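Side-chain contacts in FMN Adenylyltransferase (Candida glabrata, PDB 3FWK), which catalyses the transfer of the adenylyl group of ATP to FMN, the last step in making the redox cofactor FAD: residues I216-L219 against Y220-G223; D277-K280 against I281-H285; K183-A186 against N187-D190; A150-T153 against F154-F158. All blocks are in the same frame, centred on the assembly; numbering follows the deposited sequence.

Contact 1: I216-L219 against Y220-G223; sequences ICEL and YRYG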
# COMPACT_ATOMS: atom_id res chain seq x y z
N ILE A 216 5.36 4.08 -7.23
CA ILE A 216 5.07 2.87 -6.47
C ILE A 216 6.34 2.05 -6.36
O ILE A 216 7.34 2.34 -7.03
CB ILE A 216 3.96 2.03 -7.10
CG1 ILE A 216 4.40 1.47 -8.45
CG2 ILE A 216 2.67 2.90 -7.27
CD1 ILE A 216 3.35 0.55 -9.08
N CYS A 217 6.33 1.02 -5.51
CA CYS A 217 7.51 0.15 -5.44
C CYS A 217 7.76 -0.51 -6.78
O CYS A 217 6.89 -1.25 -7.27
CB CYS A 217 7.33 -0.88 -4.36
SG CYS A 217 8.82 -1.95 -4.20
N GLU A 218 8.91 -0.26 -7.40
CA GLU A 218 9.06 -0.66 -8.78
C GLU A 218 9.29 -2.15 -8.98
O GLU A 218 9.28 -2.63 -10.11
CB GLU A 218 10.09 0.23 -9.53
CG GLU A 218 9.51 1.58 -9.99
CD GLU A 218 8.47 1.41 -11.10
OE1 GLU A 218 7.32 1.75 -10.86
OE2 GLU A 218 8.81 0.90 -12.19
N LEU A 219 9.39 -2.93 -7.89
CA LEU A 219 9.36 -4.38 -8.06
C LEU A 219 8.11 -4.87 -8.80
O LEU A 219 8.18 -5.85 -9.54
CB LEU A 219 9.50 -5.10 -6.71
CG LEU A 219 10.88 -4.92 -6.06
CD1 LEU A 219 10.85 -5.50 -4.65
CD2 LEU A 219 12.01 -5.55 -6.93
N TYR A 220 6.95 -4.23 -8.58
CA TYR A 220 5.73 -4.70 -9.27
C TYR A 220 5.90 -4.64 -10.77
O TYR A 220 5.38 -5.50 -11.50
CB TYR A 220 4.52 -3.87 -8.81
CG TYR A 220 4.24 -3.99 -7.34
CD1 TYR A 220 4.01 -5.23 -6.74
CD2 TYR A 220 4.23 -2.84 -6.53
CE1 TYR A 220 3.76 -5.32 -5.35
CE2 TYR A 220 3.96 -2.92 -5.16
CZ TYR A 220 3.74 -4.14 -4.60
OH TYR A 220 3.51 -4.17 -3.24
N ARG A 221 6.64 -3.65 -11.28
CA ARG A 221 6.88 -3.51 -12.71
C ARG A 221 7.56 -4.74 -13.31
O ARG A 221 7.44 -4.98 -14.50
CB ARG A 221 7.69 -2.22 -12.95
CG ARG A 221 8.11 -1.98 -14.39
CD ARG A 221 6.87 -1.64 -15.30
NE ARG A 221 7.32 -1.47 -16.69
CZ ARG A 221 7.52 -2.47 -17.53
NH1 ARG A 221 7.26 -3.74 -17.19
NH2 ARG A 221 7.98 -2.22 -18.76
N TYR A 222 8.34 -5.45 -12.49
CA TYR A 222 9.13 -6.58 -12.94
C TYR A 222 8.42 -7.92 -12.77
O TYR A 222 9.01 -8.97 -13.02
CB TYR A 222 10.49 -6.58 -12.24
CG TYR A 222 11.40 -5.46 -12.76
CD1 TYR A 222 12.40 -5.74 -13.68
CD2 TYR A 222 11.26 -4.15 -12.32
CE1 TYR A 222 13.22 -4.73 -14.20
CE2 TYR A 222 12.06 -3.13 -12.84
CZ TYR A 222 13.04 -3.43 -13.77
OH TYR A 222 13.83 -2.43 -14.29
N GLY A 223 7.14 -7.90 -12.38
CA GLY A 223 6.35 -9.16 -12.35
C GLY A 223 6.02 -9.65 -10.97
O GLY A 223 5.34 -10.67 -10.83
O HOH W 1 5.92 -1.19 -10.01
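Y220 brings the CD2 corner of its ring obliquely to the carbonyl of C217, CD2 standing 3.2 Å from C217 O, while CE2 reaches the CB of the same cysteine at 4.0 Å. The methyl CD1 of I216 also approaches the ring obliquely. The placing follows from chi1 of -61°, which sets CG beside the backbone N and turns the ring back toward I216 and C217. A small, weakly polar cysteine fits there because its own side chain packs on helix 119-131. The tyrosine hydroxyl bonds to the backbone N of K69, and its ring meets W206 edge-to-face, so the ring and its hydroxyl each have a partner beyond the turn. Successive i to i+3 bonds, Y220 N to C217 O, a weak one from R221 N to E218 O, and Y222 N to L219 O (3.0 Å), wind the chain into a tight turn in the loop after helix 202-212 of this Rossmann-like fold. On the outer side E218, in one of its two conformers, turns its carboxylate toward CB of R221, with the carboxylate and guanidinium planes nearly perpendicular. The ring edge of Y222 receives E218 O in its plane, with Y222 CD2 3.3 Å from that oxygen.

Contact 2: D277-K280 against I281-H285; sequences DLVK and IENLH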
# COMPACT_ATOMS: atom_id res chain seq x y z
N ASP A 277 18.52 -6.09 -6.65
CA ASP A 277 17.25 -6.71 -7.05
C ASP A 277 17.20 -6.91 -8.57
O ASP A 277 16.72 -7.92 -9.06
CB ASP A 277 16.07 -5.89 -6.54
CG ASP A 277 15.91 -6.00 -5.03
OD1 ASP A 277 16.35 -7.02 -4.46
OD2 ASP A 277 15.36 -5.07 -4.38
N LEU A 278 17.77 -5.97 -9.34
CA LEU A 278 17.84 -6.17 -10.78
C LEU A 278 18.70 -7.39 -11.12
O LEU A 278 18.34 -8.17 -11.99
CB LEU A 278 18.37 -4.91 -11.48
CG LEU A 278 18.46 -5.05 -13.01
CD1 LEU A 278 17.03 -5.21 -13.65
CD2 LEU A 278 19.16 -3.87 -13.63
N VAL A 279 19.82 -7.59 -10.41
CA VAL A 279 20.66 -8.76 -10.65
C VAL A 279 19.85 -10.03 -10.40
O VAL A 279 19.88 -10.97 -11.18
CB VAL A 279 21.93 -8.69 -9.75
CG1 VAL A 279 22.69 -10.01 -9.86
CG2 VAL A 279 22.84 -7.55 -10.21
N LYS A 280 19.10 -10.08 -9.31
CA LYS A 280 18.31 -11.28 -9.03
C LYS A 280 17.26 -11.53 -10.09
O LYS A 280 17.00 -12.68 -10.47
CB LYS A 280 17.65 -11.13 -7.67
CG LYS A 280 18.64 -11.30 -6.50
CD LYS A 280 17.94 -11.29 -5.13
CE LYS A 280 17.48 -9.90 -4.77
NZ LYS A 280 16.67 -9.88 -3.51
N ILE A 281 16.65 -10.47 -10.61
CA ILE A 281 15.63 -10.63 -11.63
C ILE A 281 16.25 -11.05 -12.96
O ILE A 281 15.75 -11.96 -13.63
CB ILE A 281 14.82 -9.35 -11.75
CG1 ILE A 281 14.00 -9.13 -10.46
CG2 ILE A 281 13.94 -9.38 -12.99
CD1 ILE A 281 13.57 -7.67 -10.25
N GLU A 282 17.39 -10.46 -13.33
CA GLU A 282 18.06 -10.79 -14.59
C GLU A 282 18.58 -12.24 -14.55
O GLU A 282 18.56 -12.93 -15.58
CB GLU A 282 19.21 -9.83 -14.84
CG GLU A 282 18.84 -8.42 -15.24
CD GLU A 282 20.06 -7.51 -15.10
OE1 GLU A 282 21.01 -7.85 -14.36
OE2 GLU A 282 20.06 -6.43 -15.67
N ASN A 283 18.98 -12.72 -13.37
CA ASN A 283 19.50 -14.08 -13.27
C ASN A 283 18.44 -15.13 -13.59
O ASN A 283 18.78 -16.29 -13.84
CB ASN A 283 20.08 -14.35 -11.87
CG ASN A 283 21.45 -13.80 -11.66
OD1 ASN A 283 22.09 -13.28 -12.57
ND2 ASN A 283 21.91 -13.87 -10.39
N LEU A 284 17.15 -14.76 -13.56
CA LEU A 284 16.09 -15.73 -13.88
C LEU A 284 16.05 -16.09 -15.35
O LEU A 284 15.51 -17.16 -15.71
CB LEU A 284 14.73 -15.17 -13.48
CG LEU A 284 14.54 -14.87 -11.99
CD1 LEU A 284 13.20 -14.12 -11.78
CD2 LEU A 284 14.54 -16.16 -11.17
N HIS A 285 16.58 -15.22 -16.22
CA HIS A 285 16.56 -15.44 -17.69
C HIS A 285 15.11 -15.65 -18.18
O HIS A 285 14.85 -16.49 -19.05
CB HIS A 285 17.47 -16.62 -18.11
CG HIS A 285 18.86 -16.56 -17.55
ND1 HIS A 285 19.58 -15.39 -17.45
CD2 HIS A 285 19.68 -17.54 -17.09
CE1 HIS A 285 20.78 -15.65 -16.95
NE2 HIS A 285 20.86 -16.95 -16.71
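Side chains a turn apart pack along the last turns of helix 275-282, a short helix late in the chain, and the backbone pattern is the regular i to i+4 one of an alpha helix. I281 N donates to D277 O and N283 N to V279 O. Between them E282 N gives L278 O the shortest of the three bonds, 2.8 Å and nearly along the C=O axis. I281 suits the buried side: its CG1 and CD1 lie against D277 O, and its side chain continues onto I273. On the exposed side E282 follows L278. The carboxylate crosses the leucine obliquely, with E282 OE2 3.4 Å from both CG and CD2 of L278, so the acid rests on the branched end of the leucine while its chain, extended beyond CG, spans the turn. V279 and N283 run alongside each other, pointing the same way, and V279 CG1 lies 4.0 Å from N283 ND2. Within the first turn K280 bends at chi3 (-73°) to bring NZ back to D277 OD1, a salt bridge whose hydrogen bond is weak; the other carboxylate oxygen, OD2, bonds to T120, so both oxygens of this buried acid have partners. A type I turn from E282 to H285, where phi becomes positive, leads the chain out of the helix, and the side chain of L284 reaches back to set CG 3.6 Å from K280 O.

Contact 3: K183-A186 against N187-D190; sequences KTDA and NWPD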
# COMPACT_ATOMS: atom_id res chain seq x y z
N LYS A 183 -10.24 -4.30 18.38
CA LYS A 183 -9.11 -4.30 19.32
C LYS A 183 -8.10 -5.36 18.93
O LYS A 183 -8.41 -6.40 18.32
CB LYS A 183 -9.60 -4.51 20.77
CG LYS A 183 -10.15 -3.27 21.38
CD LYS A 183 -10.53 -3.48 22.84
CE LYS A 183 -11.11 -2.26 23.48
NZ LYS A 183 -10.07 -1.38 23.98
N THR A 184 -6.84 -5.12 19.32
CA THR A 184 -5.74 -6.05 19.07
C THR A 184 -5.90 -7.35 19.85
O THR A 184 -6.66 -7.44 20.83
CB THR A 184 -4.40 -5.41 19.48
OG1 THR A 184 -4.56 -4.92 20.81
CG2 THR A 184 -4.01 -4.30 18.55
N ASP A 185 -5.15 -8.36 19.42
CA ASP A 185 -5.01 -9.63 20.13
C ASP A 185 -4.43 -9.42 21.54
O ASP A 185 -3.76 -8.42 21.82
CB ASP A 185 -4.02 -10.56 19.37
CG ASP A 185 -4.56 -11.07 18.04
OD1 ASP A 185 -5.79 -10.96 17.77
OD2 ASP A 185 -3.74 -11.64 17.27
N ALA A 186 -4.64 -10.39 22.41
CA ALA A 186 -4.22 -10.30 23.81
C ALA A 186 -2.72 -10.16 24.01
O ALA A 186 -2.29 -9.59 25.02
CB ALA A 186 -4.72 -11.48 24.61
N ASN A 187 -1.92 -10.65 23.05
CA ASN A 187 -0.45 -10.58 23.18
C ASN A 187 0.16 -9.39 22.48
O ASN A 187 1.36 -9.29 22.38
CB ASN A 187 0.20 -11.89 22.74
CG ASN A 187 0.13 -12.10 21.27
OD1 ASN A 187 -0.75 -11.57 20.59
ND2 ASN A 187 1.03 -12.91 20.76
N TRP A 188 -0.69 -8.47 22.00
CA TRP A 188 -0.22 -7.19 21.47
C TRP A 188 -0.34 -6.11 22.53
O TRP A 188 -1.11 -6.28 23.49
CB TRP A 188 -1.13 -6.81 20.30
CG TRP A 188 -0.73 -7.47 19.03
CD1 TRP A 188 -0.64 -8.81 18.79
CD2 TRP A 188 -0.44 -6.82 17.82
NE1 TRP A 188 -0.25 -9.04 17.48
CE2 TRP A 188 -0.15 -7.83 16.86
CE3 TRP A 188 -0.39 -5.49 17.44
CZ2 TRP A 188 0.21 -7.54 15.54
CZ3 TRP A 188 -0.02 -5.19 16.11
CH2 TRP A 188 0.25 -6.22 15.18
N PRO A 189 0.30 -4.96 22.32
CA PRO A 189 -0.11 -3.78 23.05
C PRO A 189 -1.60 -3.53 22.79
O PRO A 189 -2.15 -3.92 21.74
CB PRO A 189 0.74 -2.67 22.44
CG PRO A 189 1.09 -3.17 21.08
CD PRO A 189 1.31 -4.64 21.28
N ASP A 190 -2.24 -2.84 23.71
CA ASP A 190 -3.67 -2.60 23.65
C ASP A 190 -3.94 -1.39 22.78
O ASP A 190 -3.69 -0.26 23.21
CB ASP A 190 -4.14 -2.37 25.09
CG ASP A 190 -5.59 -2.02 25.18
OD1 ASP A 190 -6.31 -2.12 24.16
OD2 ASP A 190 -6.02 -1.64 26.29
O HOH W 2 -8.50 -2.53 26.13
O HOH W 3 -7.74 -0.61 22.48
O HOH W 4 -3.87 -6.18 23.66
O HOH W 5 -1.21 -12.34 18.05
O HOH W 6 0.03 -8.23 25.84
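N187 meets D185 at the turn of this surface hairpin: its OD1 lies 3.6 Å from D185 CB, and water 5 donates both to that OD1 and to D185 OD2, linking amide and carboxylate without a direct bond. The same amide oxygen lies in the plane of the W188 ring, at its edge. W188 follows, its N giving a 3.1 Å bond to D185 O that closes a type I turn from D185 to W188; the donor stands above the carbonyl plane. Its side chain crosses that of T184 at about a right angle, W188 CB being 3.7 Å from T184 CB, while CD1 comes obliquely to D185 CB. The large flat indole suits this place because it also stacks on F151 and touches M147 and A148, so it joins the hairpin to helix 147-157. The hairpin connects strand 181-183, an edge strand of the mixed sheet, to its antiparallel neighbour 192-194, and most of the residues in this connection are exposed. P189 has no N-H, and its carbonyl O accepts from T184 OG1 at 2.8 Å. The chi1 of T184 (51°) puts OG1 between backbone N and carbonyl carbon, aimed at that oxygen, with CG2 set towards the indole. D190 ends the segment opposite K183, the two side chains crossing obliquely. Their ion pair, K183 NZ to D190 OD1 at 3.8 Å, is long, and waters 2 and 3 bridge it, each accepting from NZ and donating to a different carboxylate oxygen.

Contact 4: A150-T153 against F154-F158; sequences AFET and FLQVF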
# COMPACT_ATOMS: atom_id res chain seq x y z
N ALA A 150 7.48 -6.32 18.52
CA ALA A 150 7.93 -5.06 17.93
C ALA A 150 6.93 -3.94 18.23
O ALA A 150 7.32 -2.80 18.50
CB ALA A 150 8.13 -5.22 16.41
N PHE A 151 5.64 -4.26 18.20
CA PHE A 151 4.61 -3.25 18.48
C PHE A 151 4.58 -2.92 19.97
O PHE A 151 4.26 -1.80 20.34
CB PHE A 151 3.24 -3.69 17.95
CG PHE A 151 2.96 -3.22 16.57
CD1 PHE A 151 2.71 -1.89 16.30
CD2 PHE A 151 2.94 -4.12 15.53
CE1 PHE A 151 2.41 -1.46 14.98
CE2 PHE A 151 2.67 -3.71 14.21
CZ PHE A 151 2.41 -2.39 13.94
N GLU A 152 4.92 -3.87 20.84
CA GLU A 152 5.01 -3.55 22.27
C GLU A 152 6.09 -2.50 22.52
O GLU A 152 5.89 -1.55 23.28
CB GLU A 152 5.28 -4.81 23.08
CG GLU A 152 5.48 -4.53 24.56
CD GLU A 152 4.30 -3.79 25.18
OE1 GLU A 152 3.13 -4.17 24.90
OE2 GLU A 152 4.56 -2.81 25.94
N THR A 153 7.23 -2.67 21.86
CA THR A 153 8.30 -1.68 21.96
C THR A 153 7.88 -0.33 21.41
O THR A 153 8.14 0.72 22.02
CB THR A 153 9.58 -2.20 21.29
OG1 THR A 153 9.98 -3.38 21.97
CG2 THR A 153 10.67 -1.13 21.28
N PHE A 154 7.19 -0.34 20.28
CA PHE A 154 6.64 0.88 19.71
C PHE A 154 5.73 1.61 20.68
O PHE A 154 5.83 2.82 20.86
CB PHE A 154 5.89 0.52 18.42
CG PHE A 154 5.08 1.63 17.90
CD1 PHE A 154 5.66 2.64 17.19
CD2 PHE A 154 3.71 1.68 18.17
CE1 PHE A 154 4.88 3.72 16.69
CE2 PHE A 154 2.93 2.74 17.72
CZ PHE A 154 3.49 3.73 16.97
N LEU A 155 4.86 0.88 21.36
CA LEU A 155 3.94 1.54 22.30
C LEU A 155 4.68 2.12 23.52
O LEU A 155 4.27 3.18 24.04
CB LEU A 155 2.80 0.59 22.69
CG LEU A 155 1.38 0.83 22.14
CD1 LEU A 155 0.75 2.09 22.75
CD2 LEU A 155 1.35 0.87 20.60
N GLN A 156 5.81 1.53 23.92
CA GLN A 156 6.66 2.14 24.99
C GLN A 156 7.23 3.49 24.54
O GLN A 156 7.37 4.40 25.35
CB GLN A 156 7.81 1.21 25.36
CG GLN A 156 7.40 -0.07 26.07
CD GLN A 156 8.55 -1.11 26.20
OE1 GLN A 156 9.63 -0.95 25.60
NE2 GLN A 156 8.30 -2.18 26.96
N VAL A 157 7.57 3.61 23.26
CA VAL A 157 8.07 4.87 22.72
C VAL A 157 6.94 5.86 22.56
O VAL A 157 7.12 7.05 22.83
CB VAL A 157 8.84 4.63 21.40
CG1 VAL A 157 9.39 5.93 20.81
CG2 VAL A 157 9.99 3.62 21.64
N PHE A 158 5.75 5.39 22.15
CA PHE A 158 4.62 6.28 21.86
C PHE A 158 3.40 5.87 22.68
O PHE A 158 2.40 5.36 22.13
CB PHE A 158 4.28 6.24 20.37
CG PHE A 158 5.43 6.67 19.47
CD1 PHE A 158 5.66 8.01 19.21
CD2 PHE A 158 6.24 5.72 18.86
CE1 PHE A 158 6.69 8.40 18.35
CE2 PHE A 158 7.28 6.10 18.01
CZ PHE A 158 7.49 7.43 17.75
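A150 O accepts the N-H of F154, with F154 N 3.0 Å away, and the small side chain of A150 lies buried against E145. F151 comes next, its carbonyl O taking the bond from L155 N at 2.9 Å. Its ring and that of F154 lie side by side and point the same way, with F154 CD2 at the edge of the F151 ring, 4.2 Å from F151 CD1. For F154 this follows from chi1 of 169°, which sets CG anti to the backbone N and sends the ring down onto the sheet; there it touches V110 and I164 and meets Y137 edge-to-face. Large apolar rings suit these two positions, since both look onto the strands. E152 belongs to the outer side. Bent at chi2 (56°), it brings OE2 to 3.9 Å from Q156 NE2, the two side chains crossing at about a right angle with their planes 71° apart; the backbone bond Q156 N to E152 O is what joins the pair. T153 completes the segment: its carbonyl O receives V157 N at 3.2 Å and packs against the methyl CG2 of V157, while its hydroxyl makes a weak bond back to E149 O. Phenylalanines on the inner face, and glutamate, threonine and glutamine on the outer, give the amphipathic pattern of a helix laid on the parallel strands of a Rossmann-like alpha/beta sheet.

Overall arrangement
From the N terminus, contact 4 comes first, on helix 147-157, then contact 3 in the hairpin between strands 181-183 and 192-194, contact 1 in the loop after helix 202-212, and contact 2 at the end of helix 275-282. Each joins two adjoining segments, so each is a local contact that closes no long loop, and the four follow in series with none nested or crossed. They form two pairs. Contacts 3 and 4 touch, W188 and P189 fixing the edge hairpin to the helix; contacts 1 and 2 touch through L219 and Y222 on helix 275-282. Between contacts 1 and 3 the centres are about 33 Å apart, on opposite sides of the chain's centre.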